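Local coordinates for kinesin-like protein Nod (Drosophila melanogaster, PDB 3DC4) that hydrolyses ATP as the motor domain of a microtubule-binding kinesin required for distributive segregation of non-exchange chromosomes in meiosis, at residues 150-156 with 223-229; 159-164 with 290-295; 308-312 with 325-329. All blocks are in the same frame, centred on the assembly; numbering follows the deposited sequence.

Contact 1: 150-156 with 223-229; sequences IQVYASF and IVTIHVK
S155 OG is gripped by two partners: H227 NE2 at 2.8 Å and a water at 2.7 Å. Either S155 or H227 could donate in the first bond. The torsion about CA-CB sets OG between the backbone N and the carbonyl carbon (chi1 57°), and the hydroxyl meets the edge of the imidazole. The other ring nitrogen, ND1, is hydrogen-bonded to H234 NE2; with both nitrogens bonded, and T225 CG2 above the rim of one face, the ring has little freedom to turn. The same water donates to I223 O and to T225 OG1, whose strongest partner is N238.

The strands that carry these groups run antiparallel, with three hydrogen-bonded pairs, Q151 with K229, Y153 with H227 and S155 with T225. Y153 N reaches H227 O on a lone pair, whereas the return bond from H227 N comes in 38° above the plane of the Y153 carbonyl. On the face of S155 and H227 the K229 chain crosses the Y153 ring, CD lying 4.0 Å from Y153 CE1.

The other face is apolar. V224 CG2 sits over the centre of the F156 ring, 3.7 Å from its centroid, a CH-pi contact, and V152 CG1 lies beside I226 CG2. The pairing gives this part of the central sheet two unlike faces, one apolar under helices 127-141 and 192-204, one polar, where the S155 hydroxyl joins the H227 imidazole to a water.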
ATOM      1  N   ILE A 150      -8.516  18.488 -13.482  1.00 38.64           N
ATOM      2  CA  ILE A 150      -8.157  17.195 -12.917  1.00 35.35           C
ATOM      3  C   ILE A 150      -9.410  16.434 -12.526  1.00 32.89           C
ATOM      4  O   ILE A 150     -10.369  17.020 -12.036  1.00 31.75           O
ATOM      5  CB  ILE A 150      -7.285  17.364 -11.652  1.00 37.36           C
ATOM      6  CG1 ILE A 150      -6.048  18.207 -11.966  1.00 38.77           C
ATOM      7  CG2 ILE A 150      -6.895  16.000 -11.113  1.00 37.12           C
ATOM      8  CD1 ILE A 150      -5.146  17.613 -13.026  1.00 39.43           C
ATOM      9  N   GLN A 151      -9.409  15.129 -12.764  1.00 29.66           N
ATOM     10  CA  GLN A 151     -10.539  14.297 -12.380  1.00 28.88           C
ATOM     11  C   GLN A 151     -10.001  13.138 -11.565  1.00 25.62           C
ATOM     12  O   GLN A 151      -8.923  12.621 -11.856  1.00 24.51           O
ATOM     13  CB  GLN A 151     -11.285  13.783 -13.609  1.00 31.45           C
ATOM     14  CG  GLN A 151     -11.940  14.897 -14.412  1.00 38.43           C
ATOM     15  CD  GLN A 151     -12.879  14.364 -15.465  1.00 41.75           C
ATOM     16  OE1 GLN A 151     -12.455  13.721 -16.427  1.00 46.17           O
ATOM     17  NE2 GLN A 151     -14.167  14.612 -15.282  1.00 43.08           N
ATOM     18  N   VAL A 152     -10.760  12.731 -10.556  1.00 23.99           N
ATOM     19  CA  VAL A 152     -10.351  11.652  -9.667  1.00 21.74           C
ATOM     20  C   VAL A 152     -11.225  10.411  -9.813  1.00 23.11           C
ATOM     21  O   VAL A 152     -12.442  10.508  -9.979  1.00 23.53           O
ATOM     22  CB  VAL A 152     -10.399  12.123  -8.198  1.00 20.26           C
ATOM     23  CG1 VAL A 152      -9.731  11.098  -7.292  1.00 20.43           C
ATOM     24  CG2 VAL A 152      -9.731  13.476  -8.076  1.00 20.13           C
ATOM     25  N   TYR A 153     -10.593   9.244  -9.757  1.00 21.77           N
ATOM     26  CA  TYR A 153     -11.305   7.980  -9.885  1.00 20.64           C
ATOM     27  C   TYR A 153     -10.729   6.957  -8.922  1.00 21.26           C
ATOM     28  O   TYR A 153      -9.687   7.183  -8.306  1.00 19.29           O
ATOM     29  CB  TYR A 153     -11.178   7.425 -11.309  1.00 20.80           C
ATOM     30  CG  TYR A 153     -11.604   8.376 -12.405  1.00 22.42           C
ATOM     31  CD1 TYR A 153     -10.756   9.396 -12.845  1.00 23.96           C
ATOM     32  CD2 TYR A 153     -12.860   8.259 -12.996  1.00 23.28           C
ATOM     33  CE1 TYR A 153     -11.150  10.278 -13.849  1.00 24.26           C
ATOM     34  CE2 TYR A 153     -13.267   9.135 -13.995  1.00 24.23           C
ATOM     35  CZ  TYR A 153     -12.410  10.142 -14.419  1.00 25.07           C
ATOM     36  OH  TYR A 153     -12.827  11.018 -15.396  1.00 25.61           O
ATOM     37  N   ALA A 154     -11.417   5.831  -8.799  1.00 20.87           N
ATOM     38  CA  ALA A 154     -10.963   4.754  -7.936  1.00 21.57           C
ATOM     39  C   ALA A 154     -11.209   3.426  -8.639  1.00 22.43           C
ATOM     40  O   ALA A 154     -12.220   3.256  -9.317  1.00 22.79           O
ATOM     41  CB  ALA A 154     -11.715   4.784  -6.607  1.00 23.48           C
ATOM     42  N   SER A 155     -10.257   2.508  -8.504  1.00 20.53           N
ATOM     43  CA  SER A 155     -10.383   1.168  -9.051  1.00 21.35           C
ATOM     44  C   SER A 155     -10.177   0.242  -7.859  1.00 22.05           C
ATOM     45  O   SER A 155      -9.514   0.616  -6.890  1.00 20.74           O
ATOM     46  CB  SER A 155      -9.351   0.899 -10.158  1.00 20.53           C
ATOM     47  OG  SER A 155      -8.011   1.075  -9.738  1.00 22.92           O
ATOM     48  N   PHE A 156     -10.787  -0.938  -7.904  1.00 23.19           N
ATOM     49  CA  PHE A 156     -10.674  -1.912  -6.817  1.00 22.89           C
ATOM     50  C   PHE A 156     -10.403  -3.271  -7.443  1.00 24.95           C
ATOM     51  O   PHE A 156     -11.281  -3.883  -8.055  1.00 24.90           O
ATOM     52  CB  PHE A 156     -11.976  -1.963  -6.002  1.00 24.05           C
ATOM     53  CG  PHE A 156     -11.835  -2.587  -4.627  1.00 23.02           C
ATOM     54  CD1 PHE A 156     -10.859  -3.547  -4.365  1.00 24.47           C
ATOM     55  CD2 PHE A 156     -12.713  -2.235  -3.601  1.00 24.64           C
ATOM     56  CE1 PHE A 156     -10.758  -4.150  -3.104  1.00 26.79           C
ATOM     57  CE2 PHE A 156     -12.623  -2.831  -2.339  1.00 25.72           C
ATOM     58  CZ  PHE A 156     -11.640  -3.794  -2.092  1.00 26.53           C
ATOM     59  N   ILE A 223      -6.263  -4.171  -3.861  1.00 20.33           N
ATOM     60  CA  ILE A 223      -5.557  -3.017  -4.385  1.00 20.56           C
ATOM     61  C   ILE A 223      -6.562  -1.947  -4.784  1.00 21.59           C
ATOM     62  O   ILE A 223      -7.230  -2.060  -5.818  1.00 22.83           O
ATOM     63  CB  ILE A 223      -4.722  -3.396  -5.617  1.00 21.26           C
ATOM     64  CG1 ILE A 223      -3.717  -4.490  -5.226  1.00 23.44           C
ATOM     65  CG2 ILE A 223      -4.001  -2.165  -6.160  1.00 21.42           C
ATOM     66  CD1 ILE A 223      -3.126  -5.257  -6.399  1.00 27.47           C
ATOM     67  N   VAL A 224      -6.704  -0.929  -3.947  1.00 19.23           N
ATOM     68  CA  VAL A 224      -7.612   0.165  -4.252  1.00 19.31           C
ATOM     69  C   VAL A 224      -6.715   1.295  -4.725  1.00 18.69           C
ATOM     70  O   VAL A 224      -5.789   1.713  -4.026  1.00 19.16           O
ATOM     71  CB  VAL A 224      -8.419   0.611  -3.017  1.00 21.19           C
ATOM     72  CG1 VAL A 224      -9.278   1.809  -3.367  1.00 19.64           C
ATOM     73  CG2 VAL A 224      -9.296  -0.529  -2.538  1.00 22.84           C
ATOM     74  N   THR A 225      -6.978   1.770  -5.929  1.00 16.73           N
ATOM     75  CA  THR A 225      -6.171   2.828  -6.501  1.00 17.17           C
ATOM     76  C   THR A 225      -6.939   4.107  -6.744  1.00 19.49           C
ATOM     77  O   THR A 225      -8.013   4.100  -7.351  1.00 20.02           O
ATOM     78  CB  THR A 225      -5.549   2.375  -7.832  1.00 17.54           C
ATOM     79  OG1 THR A 225      -4.652   1.291  -7.582  1.00 21.80           O
ATOM     80  CG2 THR A 225      -4.792   3.517  -8.496  1.00 15.83           C
ATOM     81  N   ILE A 226      -6.375   5.198  -6.239  1.00 18.21           N
ATOM     82  CA  ILE A 226      -6.943   6.515  -6.438  1.00 18.40           C
ATOM     83  C   ILE A 226      -6.214   7.041  -7.668  1.00 19.94           C
ATOM     84  O   ILE A 226      -4.989   7.189  -7.656  1.00 19.45           O
ATOM     85  CB  ILE A 226      -6.667   7.432  -5.234  1.00 18.04           C
ATOM     86  CG1 ILE A 226      -7.476   6.949  -4.030  1.00 17.85           C
ATOM     87  CG2 ILE A 226      -7.014   8.877  -5.580  1.00 19.23           C
ATOM     88  CD1 ILE A 226      -7.287   7.798  -2.770  1.00 19.49           C
ATOM     89  N   HIS A 227      -6.972   7.289  -8.732  1.00 18.36           N
ATOM     90  CA  HIS A 227      -6.418   7.782  -9.986  1.00 19.19           C
ATOM     91  C   HIS A 227      -6.641   9.279 -10.136  1.00 19.96           C
ATOM     92  O   HIS A 227      -7.746   9.781  -9.920  1.00 20.35           O
ATOM     93  CB  HIS A 227      -7.082   7.084 -11.178  1.00 19.43           C
ATOM     94  CG  HIS A 227      -6.916   5.595 -11.193  1.00 19.85           C
ATOM     95  ND1 HIS A 227      -5.977   4.960 -11.977  1.00 20.61           N
ATOM     96  CD2 HIS A 227      -7.581   4.616 -10.534  1.00 19.58           C
ATOM     97  CE1 HIS A 227      -6.072   3.652 -11.803  1.00 21.63           C
ATOM     98  NE2 HIS A 227      -7.038   3.417 -10.932  1.00 20.33           N
ATOM     99  N   VAL A 228      -5.576   9.979 -10.504  1.00 20.18           N
ATOM    100  CA  VAL A 228      -5.602  11.417 -10.731  1.00 20.71           C
ATOM    101  C   VAL A 228      -5.342  11.552 -12.226  1.00 21.49           C
ATOM    102  O   VAL A 228      -4.238  11.270 -12.703  1.00 20.16           O
ATOM    103  CB  VAL A 228      -4.486  12.113  -9.922  1.00 21.21           C
ATOM    104  CG1 VAL A 228      -4.416  13.590 -10.271  1.00 20.84           C
ATOM    105  CG2 VAL A 228      -4.763  11.949  -8.427  1.00 22.17           C
ATOM    106  N   LYS A 229      -6.371  11.965 -12.963  1.00 21.12           N
ATOM    107  CA  LYS A 229      -6.282  12.089 -14.414  1.00 21.57           C
ATOM    108  C   LYS A 229      -6.506  13.483 -14.982  1.00 22.72           C
ATOM    109  O   LYS A 229      -7.408  14.203 -14.559  1.00 19.87           O
ATOM    110  CB  LYS A 229      -7.289  11.136 -15.073  1.00 24.58           C
ATOM    111  CG  LYS A 229      -6.995   9.652 -14.905  1.00 26.69           C
ATOM    112  CD  LYS A 229      -7.943   8.825 -15.770  1.00 26.37           C
ATOM    113  CE  LYS A 229      -7.528   7.361 -15.836  1.00 26.30           C
ATOM    114  NZ  LYS A 229      -8.466   6.585 -16.691  1.00 27.30           N
TER
HETATM  115  O   HOH W   1      -9.820  14.230 -16.588  1.00 36.78           O
HETATM  116  O   HOH W   2      -6.649  -0.789  -8.313  1.00 26.27           O

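Contact 2: 159-164 with 290-295; sequences IYNEKP and SVLTTV
The strand ending at I159 and Y160 turns back through N161 and E162, both with positive phi, and Y160 N bonds K163 O at 3.1 Å to close the hairpin. Opposite it, helix 291-295 starts just after S290, its N-cap residue, and the CA atoms of E162 and V291 come within 5.7 Å.

E162 makes the one direct hydrogen bond across the contact. Its side chain bends at chi2 (-55°), which turns the carboxylate to the start of the helix, where V291 N donates to OE1 at 2.9 Å. The bond is nearly straight, 173° at the hydrogen, and uses the syn lone pair of OE1. The other oxygen, OE2, accepts from a water 2.7 Å away that in turn accepts from L292 N, so the carboxylate serves two amides of the first helical turn, one directly and one through water. An acidic group at a helix N-terminus also suits the helix dipole, which probably favours its charged form. Here the beta hairpin at the end of the motor domain's long strand 151-160 is tied to a short helix.

Replacing E162 by an alanine removes the carboxylate, which would probably leave the V291 amide at the helix start without its mate and the water on L292 N less firmly held.

V291 carries the apolar half of the contact. Its CG1 meets I159 CD1 at 3.6 Å and P164 CD at 3.8 Å, while CG2 is 3.2 Å from E162 OE1, alongside the carboxylate. I159 CD1 also reaches L292, with V295 CG2 at the margin.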
ATOM      1  N   ILE A 159      -6.656  -9.881  -5.965  1.00 29.74           N
ATOM      2  CA  ILE A 159      -5.808 -10.931  -6.513  1.00 30.99           C
ATOM      3  C   ILE A 159      -6.032 -12.177  -5.662  1.00 34.37           C
ATOM      4  O   ILE A 159      -5.550 -12.261  -4.532  1.00 33.11           O
ATOM      5  CB  ILE A 159      -4.310 -10.535  -6.481  1.00 29.93           C
ATOM      6  CG1 ILE A 159      -4.093  -9.273  -7.320  1.00 27.95           C
ATOM      7  CG2 ILE A 159      -3.450 -11.683  -7.016  1.00 27.50           C
ATOM      8  CD1 ILE A 159      -2.648  -8.806  -7.385  1.00 29.08           C
ATOM      9  N   TYR A 160      -6.799 -13.120  -6.206  1.00 36.40           N
ATOM     10  CA  TYR A 160      -7.117 -14.375  -5.531  1.00 40.12           C
ATOM     11  C   TYR A 160      -6.362 -15.499  -6.232  1.00 40.95           C
ATOM     12  O   TYR A 160      -6.577 -15.748  -7.417  1.00 39.72           O
ATOM     13  CB  TYR A 160      -8.625 -14.644  -5.604  1.00 42.54           C
ATOM     14  CG  TYR A 160      -9.081 -15.858  -4.825  1.00 45.38           C
ATOM     15  CD1 TYR A 160      -8.893 -15.932  -3.447  1.00 45.92           C
ATOM     16  CD2 TYR A 160      -9.703 -16.934  -5.462  1.00 46.09           C
ATOM     17  CE1 TYR A 160      -9.312 -17.045  -2.720  1.00 48.01           C
ATOM     18  CE2 TYR A 160     -10.127 -18.055  -4.743  1.00 47.19           C
ATOM     19  CZ  TYR A 160      -9.926 -18.101  -3.372  1.00 47.07           C
ATOM     20  OH  TYR A 160     -10.338 -19.197  -2.648  1.00 47.62           O
ATOM     21  N   ASN A 161      -5.475 -16.169  -5.502  1.00 42.76           N
ATOM     22  CA  ASN A 161      -4.678 -17.256  -6.064  1.00 44.18           C
ATOM     23  C   ASN A 161      -3.993 -16.855  -7.363  1.00 44.00           C
ATOM     24  O   ASN A 161      -4.135 -17.529  -8.385  1.00 45.24           O
ATOM     25  CB  ASN A 161      -5.552 -18.488  -6.306  1.00 46.65           C
ATOM     26  CG  ASN A 161      -5.932 -19.191  -5.019  1.00 49.18           C
ATOM     27  OD1 ASN A 161      -5.072 -19.696  -4.296  1.00 53.02           O
ATOM     28  ND2 ASN A 161      -7.225 -19.227  -4.723  1.00 49.80           N
ATOM     29  N   GLU A 162      -3.249 -15.756  -7.312  1.00 43.09           N
ATOM     30  CA  GLU A 162      -2.524 -15.246  -8.472  1.00 42.51           C
ATOM     31  C   GLU A 162      -3.399 -15.025  -9.697  1.00 42.11           C
ATOM     32  O   GLU A 162      -3.042 -15.429 -10.801  1.00 41.99           O
ATOM     33  CB  GLU A 162      -1.369 -16.180  -8.830  1.00 42.58           C
ATOM     34  CG  GLU A 162      -0.218 -16.107  -7.851  1.00 41.83           C
ATOM     35  CD  GLU A 162       0.288 -14.687  -7.677  1.00 42.67           C
ATOM     36  OE1 GLU A 162       0.800 -14.109  -8.662  1.00 40.58           O
ATOM     37  OE2 GLU A 162       0.164 -14.148  -6.554  1.00 42.04           O
ATOM     38  N   LYS A 163      -4.539 -14.377  -9.491  1.00 41.19           N
ATOM     39  CA  LYS A 163      -5.469 -14.078 -10.568  1.00 40.54           C
ATOM     40  C   LYS A 163      -6.163 -12.756 -10.274  1.00 38.47           C
ATOM     41  O   LYS A 163      -6.808 -12.601  -9.238  1.00 38.14           O
ATOM     42  CB  LYS A 163      -6.505 -15.193 -10.696  1.00 42.61           C
ATOM     43  CG  LYS A 163      -5.909 -16.560 -11.013  1.00 46.49           C
ATOM     44  CD  LYS A 163      -6.988 -17.620 -11.152  1.00 48.88           C
ATOM     45  CE  LYS A 163      -7.783 -17.772  -9.865  1.00 50.85           C
ATOM     46  NZ  LYS A 163      -8.842 -18.813  -9.996  1.00 53.28           N
ATOM     47  N   PRO A 164      -6.029 -11.780 -11.183  1.00 37.45           N
ATOM     48  CA  PRO A 164      -6.639 -10.456 -11.033  1.00 36.09           C
ATOM     49  C   PRO A 164      -8.148 -10.439 -11.299  1.00 35.46           C
ATOM     50  O   PRO A 164      -8.629 -11.047 -12.259  1.00 33.14           O
ATOM     51  CB  PRO A 164      -5.865  -9.612 -12.039  1.00 36.94           C
ATOM     52  CG  PRO A 164      -5.595 -10.589 -13.133  1.00 36.84           C
ATOM     53  CD  PRO A 164      -5.160 -11.819 -12.373  1.00 36.92           C
ATOM     54  N   SER A 290       4.962 -12.130 -10.749  1.00 29.00           N
ATOM     55  CA  SER A 290       3.751 -12.250  -9.937  1.00 26.99           C
ATOM     56  C   SER A 290       2.673 -11.311 -10.447  1.00 26.51           C
ATOM     57  O   SER A 290       2.962 -10.332 -11.128  1.00 27.37           O
ATOM     58  CB  SER A 290       4.032 -11.905  -8.472  1.00 26.76           C
ATOM     59  OG  SER A 290       4.195 -10.507  -8.310  1.00 23.90           O
ATOM     60  N   VAL A 291       1.428 -11.615 -10.106  1.00 26.54           N
ATOM     61  CA  VAL A 291       0.307 -10.788 -10.516  1.00 27.07           C
ATOM     62  C   VAL A 291       0.415  -9.403  -9.886  1.00 26.99           C
ATOM     63  O   VAL A 291       0.071  -8.405 -10.512  1.00 28.28           O
ATOM     64  CB  VAL A 291      -1.027 -11.415 -10.093  1.00 27.06           C
ATOM     65  CG1 VAL A 291      -2.173 -10.503 -10.492  1.00 27.81           C
ATOM     66  CG2 VAL A 291      -1.182 -12.784 -10.743  1.00 28.92           C
ATOM     67  N   LEU A 292       0.893  -9.349  -8.646  1.00 25.63           N
ATOM     68  CA  LEU A 292       1.037  -8.080  -7.940  1.00 24.39           C
ATOM     69  C   LEU A 292       1.944  -7.104  -8.689  1.00 24.83           C
ATOM     70  O   LEU A 292       1.584  -5.945  -8.895  1.00 23.32           O
ATOM     71  CB  LEU A 292       1.595  -8.319  -6.535  1.00 23.38           C
ATOM     72  CG  LEU A 292       1.659  -7.103  -5.594  1.00 22.11           C
ATOM     73  CD1 LEU A 292       0.281  -6.485  -5.448  1.00 20.61           C
ATOM     74  CD2 LEU A 292       2.194  -7.547  -4.245  1.00 20.90           C
ATOM     75  N   THR A 293       3.119  -7.572  -9.100  1.00 23.97           N
ATOM     76  CA  THR A 293       4.059  -6.712  -9.807  1.00 23.87           C
ATOM     77  C   THR A 293       3.622  -6.438 -11.245  1.00 24.76           C
ATOM     78  O   THR A 293       4.112  -5.506 -11.882  1.00 25.01           O
ATOM     79  CB  THR A 293       5.491  -7.307  -9.789  1.00 24.50           C
ATOM     80  OG1 THR A 293       5.453  -8.692 -10.158  1.00 24.27           O
ATOM     81  CG2 THR A 293       6.102  -7.166  -8.400  1.00 25.88           C
ATOM     82  N   THR A 294       2.702  -7.250 -11.751  1.00 24.71           N
ATOM     83  CA  THR A 294       2.189  -7.064 -13.100  1.00 26.19           C
ATOM     84  C   THR A 294       1.135  -5.956 -13.059  1.00 25.78           C
ATOM     85  O   THR A 294       1.181  -5.012 -13.848  1.00 26.91           O
ATOM     86  CB  THR A 294       1.561  -8.370 -13.637  1.00 26.64           C
ATOM     87  OG1 THR A 294       2.586  -9.360 -13.787  1.00 27.77           O
ATOM     88  CG2 THR A 294       0.903  -8.136 -14.990  1.00 27.67           C
ATOM     89  N   VAL A 295       0.199  -6.061 -12.120  1.00 26.41           N
ATOM     90  CA  VAL A 295      -0.848  -5.055 -11.971  1.00 27.74           C
ATOM     91  C   VAL A 295      -0.252  -3.691 -11.628  1.00 27.12           C
ATOM     92  O   VAL A 295      -0.728  -2.660 -12.103  1.00 28.81           O
ATOM     93  CB  VAL A 295      -1.845  -5.456 -10.869  1.00 29.84           C
ATOM     94  CG1 VAL A 295      -2.850  -4.330 -10.640  1.00 30.17           C
ATOM     95  CG2 VAL A 295      -2.567  -6.734 -11.273  1.00 28.44           C
TER
HETATM   96  O   HOH W   3       1.027 -11.620  -6.707  1.00 29.19           O

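Contact 3: 308-312 with 325-329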
ATOM      1  N   PHE A 308       6.408   0.714   2.103  1.00 13.11           N
ATOM      2  CA  PHE A 308       5.997  -0.528   2.758  1.00 14.42           C
ATOM      3  C   PHE A 308       5.537  -0.261   4.174  1.00 14.60           C
ATOM      4  O   PHE A 308       6.156   0.527   4.888  1.00 15.19           O
ATOM      5  CB  PHE A 308       7.175  -1.501   2.863  1.00 16.38           C
ATOM      6  CG  PHE A 308       7.569  -2.140   1.571  1.00 16.77           C
ATOM      7  CD1 PHE A 308       6.943  -3.309   1.147  1.00 19.65           C
ATOM      8  CD2 PHE A 308       8.597  -1.606   0.804  1.00 19.79           C
ATOM      9  CE1 PHE A 308       7.348  -3.946  -0.021  1.00 19.59           C
ATOM     10  CE2 PHE A 308       9.012  -2.233  -0.367  1.00 17.26           C
ATOM     11  CZ  PHE A 308       8.382  -3.409  -0.780  1.00 17.42           C
ATOM     12  N   LEU A 309       4.461  -0.916   4.585  1.00 13.66           N
ATOM     13  CA  LEU A 309       3.980  -0.785   5.952  1.00 13.90           C
ATOM     14  C   LEU A 309       3.890  -2.195   6.499  1.00 13.79           C
ATOM     15  O   LEU A 309       2.973  -2.951   6.151  1.00 15.04           O
ATOM     16  CB  LEU A 309       2.602  -0.117   6.025  1.00 14.35           C
ATOM     17  CG  LEU A 309       2.012   0.005   7.443  1.00 15.62           C
ATOM     18  CD1 LEU A 309       2.941   0.833   8.334  1.00 16.81           C
ATOM     19  CD2 LEU A 309       0.640   0.684   7.371  1.00 18.94           C
ATOM     20  N   ALA A 310       4.868  -2.557   7.322  1.00 12.96           N
ATOM     21  CA  ALA A 310       4.912  -3.879   7.947  1.00 13.56           C
ATOM     22  C   ALA A 310       4.092  -3.807   9.213  1.00 13.12           C
ATOM     23  O   ALA A 310       4.377  -3.008  10.095  1.00 14.77           O
ATOM     24  CB  ALA A 310       6.349  -4.247   8.306  1.00 14.00           C
ATOM     25  N   CYS A 311       3.061  -4.627   9.296  1.00 12.53           N
ATOM     26  CA  CYS A 311       2.230  -4.651  10.482  1.00 13.37           C
ATOM     27  C   CYS A 311       2.636  -5.901  11.244  1.00 14.62           C
ATOM     28  O   CYS A 311       2.705  -6.980  10.656  1.00 13.76           O
ATOM     29  CB  CYS A 311       0.752  -4.728  10.091  1.00 14.88           C
ATOM     30  SG  CYS A 311       0.131  -3.189   9.244  1.00 17.87           S
ATOM     31  N   ILE A 312       2.894  -5.753  12.541  1.00 14.26           N
ATOM     32  CA  ILE A 312       3.330  -6.872  13.374  1.00 13.61           C
ATOM     33  C   ILE A 312       2.578  -7.012  14.684  1.00 14.61           C
ATOM     34  O   ILE A 312       2.132  -6.033  15.280  1.00 15.65           O
ATOM     35  CB  ILE A 312       4.821  -6.746  13.726  1.00 12.36           C
ATOM     36  CG1 ILE A 312       5.066  -5.441  14.494  1.00 12.68           C
ATOM     37  CG2 ILE A 312       5.660  -6.787  12.452  1.00 11.59           C
ATOM     38  CD1 ILE A 312       6.506  -5.242  14.954  1.00 15.01           C
ATOM     39  N   THR A 325       8.216 -11.038   8.946  1.00 14.58           N
ATOM     40  CA  THR A 325       7.771  -9.759   8.422  1.00 13.80           C
ATOM     41  C   THR A 325       8.866  -8.695   8.539  1.00 15.07           C
ATOM     42  O   THR A 325       9.116  -7.942   7.597  1.00 15.18           O
ATOM     43  CB  THR A 325       6.506  -9.309   9.179  1.00 15.12           C
ATOM     44  OG1 THR A 325       5.417 -10.188   8.871  1.00 16.32           O
ATOM     45  CG2 THR A 325       6.117  -7.906   8.788  1.00 13.62           C
ATOM     46  N   LEU A 326       9.539  -8.659   9.685  1.00 12.43           N
ATOM     47  CA  LEU A 326      10.601  -7.682   9.886  1.00 14.83           C
ATOM     48  C   LEU A 326      11.827  -7.997   9.021  1.00 16.15           C
ATOM     49  O   LEU A 326      12.455  -7.079   8.485  1.00 17.69           O
ATOM     50  CB  LEU A 326      10.971  -7.601  11.379  1.00 12.65           C
ATOM     51  CG  LEU A 326       9.814  -7.093  12.248  1.00 15.87           C
ATOM     52  CD1 LEU A 326      10.099  -7.315  13.720  1.00 14.32           C
ATOM     53  CD2 LEU A 326       9.577  -5.613  11.961  1.00 16.24           C
ATOM     54  N   ARG A 327      12.161  -9.278   8.867  1.00 16.10           N
ATOM     55  CA  ARG A 327      13.310  -9.642   8.043  1.00 17.05           C
ATOM     56  C   ARG A 327      13.053  -9.205   6.597  1.00 18.11           C
ATOM     57  O   ARG A 327      13.958  -8.726   5.915  1.00 18.28           O
ATOM     58  CB  ARG A 327      13.586 -11.155   8.130  1.00 18.60           C
ATOM     59  CG  ARG A 327      14.246 -11.563   9.454  1.00 20.33           C
ATOM     60  CD  ARG A 327      14.364 -13.072   9.594  1.00 22.14           C
ATOM     61  NE  ARG A 327      15.131 -13.660   8.504  1.00 25.09           N
ATOM     62  CZ  ARG A 327      16.457 -13.727   8.464  1.00 28.02           C
ATOM     63  NH1 ARG A 327      17.185 -13.248   9.462  1.00 29.61           N
ATOM     64  NH2 ARG A 327      17.054 -14.264   7.411  1.00 30.83           N
ATOM     65  N   PHE A 328      11.815  -9.342   6.135  1.00 17.07           N
ATOM     66  CA  PHE A 328      11.516  -8.914   4.777  1.00 16.84           C
ATOM     67  C   PHE A 328      11.734  -7.405   4.654  1.00 18.19           C
ATOM     68  O   PHE A 328      12.231  -6.925   3.630  1.00 17.58           O
ATOM     69  CB  PHE A 328      10.075  -9.258   4.383  1.00 19.49           C
ATOM     70  CG  PHE A 328       9.689  -8.722   3.036  1.00 20.61           C
ATOM     71  CD1 PHE A 328      10.049  -9.390   1.866  1.00 19.59           C
ATOM     72  CD2 PHE A 328       9.048  -7.492   2.938  1.00 20.16           C
ATOM     73  CE1 PHE A 328       9.781  -8.828   0.624  1.00 19.91           C
ATOM     74  CE2 PHE A 328       8.780  -6.925   1.710  1.00 19.98           C
ATOM     75  CZ  PHE A 328       9.148  -7.594   0.544  1.00 18.95           C
ATOM     76  N   GLY A 329      11.360  -6.661   5.697  1.00 17.32           N
ATOM     77  CA  GLY A 329      11.531  -5.215   5.687  1.00 20.16           C
ATOM     78  C   GLY A 329      12.993  -4.846   5.511  1.00 22.97           C
ATOM     79  O   GLY A 329      13.335  -3.916   4.783  1.00 23.06           O
TER
HETATM   80  O   HOH W   4       3.447  -9.553  10.677  1.00 12.54           O
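F328 carries CG anti to its own backbone N (chi1 175°), and F308 has CG anti to the carbonyl carbon (chi1 -73°); these settings bring the two rings against each other. They meet as an offset edge-to-face pair, the edge of F328 directed at the face of F308, with planes at 70° and centroids 5.8 Å apart. The nearest atoms are F328 CE2 and F308 CE1, 3.7 Å from each other.

Farther along, T325 turns its methyl to the strand and its hydroxyl elsewhere. CG2 rests 3.7 Å from A310 CB, a methyl against a methyl at the pair whose CA atoms are nearest, and 3.9 Å from I312 CG2. OG1 is bonded to E321 O in the preceding turn of the helix, and it also shares a water with C311 O, at 2.7 Å from each oxygen. That water is the polar bridge in an otherwise apolar contact. C311 O also has a weak hydrogen bond to T106 OG1 of the ADP pocket, placing the strand end beside the P-loop. I312 CG2 then reaches L326 CD2, the two side chains crossing at about a right angle.

The helix thus runs roughly antiparallel to the strand and packs on one face of the central sheet. F328 is further enclosed by Y101, edge-to-face, and by L268, L269 and N272 of helix 267-279, while V28 from strand 23-30 and L56 from strand 55-58 border I312 and L326.

In the fold
All three contacts reach the one mixed sheet of the kinesin motor domain, at different places. Contacts 1 and 2 share strand 151-160 and touch directly: I223 CD1 of contact 1 lies 3.7 Å from I159 CD1 and equally far from L292 CD1, both of contact 2. Contact 3 stands apart, its centre about 26 Å from that of contact 1, across the chain's centre, and about 20 Å from that of contact 2. It lies close to the nucleotide: the C311 side chain is about 6 Å from ADP, and about 3 Å from that of T106 in the nucleotide pocket. The F156 side chain of contact 1 is about 10 Å from magnesium.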